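Local structure of DMATS type aromatic prenyltransferase (Micromonospora olivasterospora, 6ZRY) at residues 176-185 with 212-223. The protein probably transfers a dimethylallyl group to the indole ring of tryptophan, as a bacterial aromatic prenyltransferase of the DMATS type. Sequence-based numbering, arbitrary orientation.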
loop_
_atom_site.group_PDB
_atom_site.type_symbol
_atom_site.label_atom_id
_atom_site.label_comp_id
_atom_site.label_asym_id
_atom_site.label_seq_id
_atom_site.Cartn_x
_atom_site.Cartn_y
_atom_site.Cartn_z
ATOM N N TYR A 176 -17.835 5.567 8.203
ATOM C CA TYR A 176 -17.962 5.381 6.749
ATOM C C TYR A 176 -19.121 6.241 6.247
ATOM O O TYR A 176 -18.984 6.897 5.192
ATOM C CB TYR A 176 -18.138 3.900 6.396
ATOM C CG TYR A 176 -18.325 3.658 4.924
ATOM C CD1 TYR A 176 -17.343 4.001 4.003
ATOM C CD2 TYR A 176 -19.500 3.102 4.438
ATOM C CE1 TYR A 176 -17.521 3.793 2.643
ATOM C CE2 TYR A 176 -19.681 2.869 3.085
ATOM C CZ TYR A 176 -18.691 3.219 2.182
ATOM O OH TYR A 176 -18.889 2.976 0.847
ATOM N N ARG A 177 -20.245 6.233 6.961
ATOM C CA ARG A 177 -21.444 7.037 6.580
ATOM C C ARG A 177 -21.032 8.520 6.557
ATOM O O ARG A 177 -21.395 9.210 5.609
ATOM C CB ARG A 177 -22.640 6.759 7.507
ATOM C CG ARG A 177 -23.562 5.650 7.008
ATOM C CD ARG A 177 -24.830 5.446 7.829
ATOM N NE ARG A 177 -24.560 4.627 9.001
ATOM C CZ ARG A 177 -24.404 5.073 10.254
ATOM N NH1 ARG A 177 -24.508 6.362 10.549
ATOM N NH2 ARG A 177 -24.144 4.210 11.219
ATOM N N ALA A 178 -20.241 8.956 7.544
ATOM C CA ALA A 178 -19.677 10.328 7.618
ATOM C C ALA A 178 -18.854 10.611 6.353
ATOM O O ALA A 178 -18.995 11.706 5.783
ATOM C CB ALA A 178 -18.849 10.499 8.867
ATOM N N LEU A 179 -18.056 9.637 5.891
ATOM C CA LEU A 179 -17.232 9.825 4.682
ATOM C C LEU A 179 -18.139 9.879 3.450
ATOM O O LEU A 179 -17.957 10.783 2.642
ATOM C CB LEU A 179 -16.178 8.715 4.597
ATOM C CG LEU A 179 -15.229 8.763 3.393
ATOM C CD1 LEU A 179 -14.289 9.938 3.467
ATOM C CD2 LEU A 179 -14.430 7.479 3.286
ATOM N N LEU A 180 -19.066 8.947 3.278
ATOM C CA LEU A 180 -19.918 8.937 2.050
ATOM C C LEU A 180 -20.797 10.195 2.013
ATOM O O LEU A 180 -20.938 10.781 0.947
ATOM C CB LEU A 180 -20.769 7.664 1.998
ATOM C CG LEU A 180 -20.094 6.392 1.471
ATOM C CD1 LEU A 180 -21.147 5.357 1.085
ATOM C CD2 LEU A 180 -19.165 6.664 0.287
ATOM N N ASP A 181 -21.387 10.592 3.137
ATOM C CA ASP A 181 -22.372 11.697 3.154
ATOM C C ASP A 181 -21.672 13.059 3.177
ATOM O O ASP A 181 -22.300 14.038 2.695
ATOM C CB ASP A 181 -23.327 11.566 4.323
ATOM C CG ASP A 181 -24.295 10.393 4.158
ATOM O OD1 ASP A 181 -24.363 9.846 3.038
ATOM O OD2 ASP A 181 -24.908 10.025 5.141
ATOM N N HIS A 182 -20.473 13.155 3.765
ATOM C CA HIS A 182 -19.813 14.471 4.022
ATOM C C HIS A 182 -18.349 14.523 3.552
ATOM O O HIS A 182 -17.778 15.604 3.702
ATOM C CB HIS A 182 -19.940 14.842 5.517
ATOM C CG HIS A 182 -21.365 14.985 5.909
ATOM N ND1 HIS A 182 -22.160 15.984 5.411
ATOM C CD2 HIS A 182 -22.150 14.198 6.679
ATOM C CE1 HIS A 182 -23.411 15.815 5.880
ATOM N NE2 HIS A 182 -23.413 14.724 6.664
ATOM N N GLY A 183 -17.782 13.420 3.005
ATOM C CA GLY A 183 -16.336 13.311 2.695
ATOM C C GLY A 183 -16.025 13.013 1.233
ATOM O O GLY A 183 -14.843 12.898 0.925
ATOM N N VAL A 184 -17.028 12.898 0.342
ATOM C CA VAL A 184 -16.796 12.531 -1.094
ATOM C C VAL A 184 -17.171 13.711 -2.008
ATOM O O VAL A 184 -18.236 14.281 -1.804
ATOM C CB VAL A 184 -17.551 11.227 -1.429
ATOM C CG1 VAL A 184 -17.581 10.936 -2.925
ATOM C CG2 VAL A 184 -16.948 10.044 -0.671
ATOM N N ARG A 185 -16.312 14.056 -2.994
ATOM C CA ARG A 185 -16.521 15.232 -3.900
ATOM C C ARG A 185 -17.948 15.173 -4.445
ATOM O O ARG A 185 -18.415 14.108 -4.823
ATOM C CB ARG A 185 -15.509 15.263 -5.055
ATOM C CG ARG A 185 -14.143 15.816 -4.681
ATOM C CD ARG A 185 -13.194 15.874 -5.870
ATOM N NE ARG A 185 -12.715 14.559 -6.292
ATOM C CZ ARG A 185 -11.884 14.340 -7.316
ATOM N NH1 ARG A 185 -11.423 15.348 -8.040
ATOM N NH2 ARG A 185 -11.511 13.105 -7.606
ATOM N N LEU A 212 -9.817 2.083 4.859
ATOM C CA LEU A 212 -10.392 2.260 3.516
ATOM C C LEU A 212 -9.564 3.276 2.752
ATOM O O LEU A 212 -9.364 4.380 3.267
ATOM C CB LEU A 212 -11.845 2.712 3.644
ATOM C CG LEU A 212 -12.617 2.823 2.332
ATOM C CD1 LEU A 212 -12.841 1.467 1.691
ATOM C CD2 LEU A 212 -13.941 3.525 2.549
ATOM N N TYR A 213 -9.182 2.942 1.537
ATOM C CA TYR A 213 -8.395 3.840 0.668
ATOM C C TYR A 213 -9.270 4.346 -0.463
ATOM O O TYR A 213 -9.924 3.490 -1.120
ATOM C CB TYR A 213 -7.207 3.105 0.076
ATOM C CG TYR A 213 -6.106 2.684 1.013
ATOM C CD1 TYR A 213 -6.312 1.742 2.013
ATOM C CD2 TYR A 213 -4.799 3.118 0.803
ATOM C CE1 TYR A 213 -5.286 1.309 2.833
ATOM C CE2 TYR A 213 -3.758 2.684 1.615
ATOM C CZ TYR A 213 -4.006 1.771 2.630
ATOM O OH TYR A 213 -3.006 1.298 3.430
ATOM N N LEU A 214 -9.281 5.656 -0.682
ATOM C CA LEU A 214 -10.019 6.339 -1.786
ATOM C C LEU A 214 -8.988 6.911 -2.754
ATOM O O LEU A 214 -8.063 7.554 -2.272
ATOM C CB LEU A 214 -10.845 7.484 -1.219
ATOM C CG LEU A 214 -12.227 7.170 -0.688
ATOM C CD1 LEU A 214 -12.183 6.101 0.369
ATOM C CD2 LEU A 214 -12.856 8.457 -0.108
ATOM N N THR A 215 -9.171 6.709 -4.039
ATOM C CA THR A 215 -8.345 7.319 -5.090
ATOM C C THR A 215 -9.105 8.524 -5.610
ATOM O O THR A 215 -10.273 8.361 -6.021
ATOM C CB THR A 215 -7.983 6.318 -6.187
ATOM O OG1 THR A 215 -7.294 5.216 -5.573
ATOM C CG2 THR A 215 -7.135 6.934 -7.273
ATOM N N HIS A 216 -8.468 9.680 -5.570
ATOM C CA HIS A 216 -9.033 10.979 -5.973
ATOM C C HIS A 216 -8.503 11.330 -7.363
ATOM O O HIS A 216 -7.417 11.926 -7.440
ATOM C CB HIS A 216 -8.675 12.054 -4.935
ATOM C CG HIS A 216 -9.168 11.761 -3.565
ATOM N ND1 HIS A 216 -10.518 11.802 -3.235
ATOM C CD2 HIS A 216 -8.514 11.473 -2.421
ATOM C CE1 HIS A 216 -10.666 11.516 -1.966
ATOM N NE2 HIS A 216 -9.463 11.339 -1.436
ATOM N N HIS A 217 -9.212 10.969 -8.415
ATOM C CA HIS A 217 -8.751 11.171 -9.813
ATOM C C HIS A 217 -8.758 12.665 -10.156
ATOM O O HIS A 217 -9.727 13.338 -9.802
ATOM C CB HIS A 217 -9.584 10.332 -10.786
ATOM C CG HIS A 217 -9.316 8.880 -10.639
ATOM N ND1 HIS A 217 -8.209 8.271 -11.216
ATOM C CD2 HIS A 217 -9.946 7.934 -9.910
ATOM C CE1 HIS A 217 -8.202 6.994 -10.895
ATOM N NE2 HIS A 217 -9.265 6.759 -10.078
ATOM N N GLU A 218 -7.682 13.146 -10.789
ATOM C CA GLU A 218 -7.548 14.538 -11.309
ATOM C C GLU A 218 -8.082 15.510 -10.256
ATOM O O GLU A 218 -9.096 16.198 -10.519
ATOM C CB GLU A 218 -8.311 14.677 -12.628
ATOM C CG GLU A 218 -7.681 13.905 -13.775
ATOM C CD GLU A 218 -8.694 13.160 -14.621
ATOM O OE1 GLU A 218 -8.747 13.410 -15.845
ATOM O OE2 GLU A 218 -9.432 12.340 -14.054
ATOM N N ALA A 219 -7.451 15.534 -9.095
ATOM C CA ALA A 219 -8.017 16.150 -7.884
ATOM C C ALA A 219 -7.219 17.392 -7.512
ATOM O O ALA A 219 -5.943 17.390 -7.635
ATOM C CB ALA A 219 -8.047 15.154 -6.744
ATOM N N GLU A 220 -7.933 18.408 -7.044
ATOM C CA GLU A 220 -7.350 19.586 -6.363
ATOM C C GLU A 220 -7.007 19.187 -4.928
ATOM O O GLU A 220 -7.836 18.505 -4.297
ATOM C CB GLU A 220 -8.351 20.744 -6.361
ATOM C CG GLU A 220 -8.749 21.191 -7.748
ATOM C CD GLU A 220 -7.705 22.024 -8.459
ATOM O OE1 GLU A 220 -6.597 22.228 -7.886
ATOM O OE2 GLU A 220 -7.992 22.467 -9.602
ATOM N N VAL A 221 -5.860 19.617 -4.426
ATOM C CA VAL A 221 -5.466 19.417 -2.998
ATOM C C VAL A 221 -6.573 20.001 -2.096
ATOM O O VAL A 221 -6.810 19.455 -1.043
ATOM C CB VAL A 221 -4.064 19.996 -2.698
ATOM C CG1 VAL A 221 -3.967 21.482 -2.945
ATOM C CG2 VAL A 221 -3.622 19.692 -1.289
ATOM N N TRP A 222 -7.203 21.106 -2.498
ATOM C CA TRP A 222 -8.370 21.700 -1.787
ATOM C C TRP A 222 -9.434 20.628 -1.527
ATOM O O TRP A 222 -9.944 20.527 -0.392
ATOM C CB TRP A 222 -8.932 22.830 -2.622
ATOM C CG TRP A 222 -10.173 23.476 -2.092
ATOM C CD1 TRP A 222 -11.448 23.225 -2.503
ATOM C CD2 TRP A 222 -10.268 24.539 -1.119
ATOM N NE1 TRP A 222 -12.329 24.048 -1.861
ATOM C CE2 TRP A 222 -11.641 24.851 -0.991
ATOM C CE3 TRP A 222 -9.354 25.227 -0.311
ATOM C CZ2 TRP A 222 -12.109 25.830 -0.108
ATOM C CZ3 TRP A 222 -9.816 26.212 0.548
ATOM C CH2 TRP A 222 -11.178 26.508 0.649
ATOM N N ASP A 223 -9.754 19.856 -2.539
ATOM C CA ASP A 223 -10.829 18.833 -2.467
ATOM C C ASP A 223 -10.362 17.611 -1.664
ATOM O O ASP A 223 -11.144 17.084 -0.924
ATOM C CB ASP A 223 -11.309 18.438 -3.858
ATOM C CG ASP A 223 -12.045 19.546 -4.589
ATOM O OD1 ASP A 223 -12.907 20.209 -3.954
ATOM O OD2 ASP A 223 -11.777 19.733 -5.822
HETATM O O HOH W 1 -10.768 18.116 -7.414
#
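Leu179 and Leu214 meet tip to tip where helix 174-182 of the outer layer packs on strand 209-220 of the ABBA barrel, the antiparallel β-barrel ringed by helices that marks these prenyltransferases. Helix segment 176-182 runs only 13° from the direction of strand segment 212-216, at an axis distance of 12.0 Å, and leucines and the Tyr176 ring meet across the interval. CD2 of Leu179 lies 3.9 Å from both CD1 and CD2 of Leu214, and one turn earlier Tyr176 brings its ring carbon CE1 to 3.6 Å from Leu212 CD2. In Tyr176, CG stands anti to the backbone N (chi1 178°), which lets the ring extend to Leu212, while Leu180 CG lies over one ring face, offset toward the rim. Beyond the helix, Arg185 carries the polar half of the contact. Its chain is extended at chi2 and bends at chi3 (-73°), turning the guanidinium end-on to the short loop that interrupts strand 209-220 at His217. NH2 donates to His217 O at 2.8 Å and NH1 to the same oxygen at 3.2 Å, the latter less straight; the acceptor lies in the guanidinium plane. Ala219 CB sits over one face of the group, and Asp193 forms a salt bridge with NH2 and also accepts from His216 ND1. A leucine in place of Arg185 would probably leave His217 O without its two donors and Asp193 without its cationic mate. The Arg185 and Asp223 side chains cross at about a right angle, CD of Arg185 3.8 Å from CB of Asp223, but the two charged groups are bridged by water: one molecule accepts from Arg185 NH1 and Glu220 N and donates to Asp223 OD2.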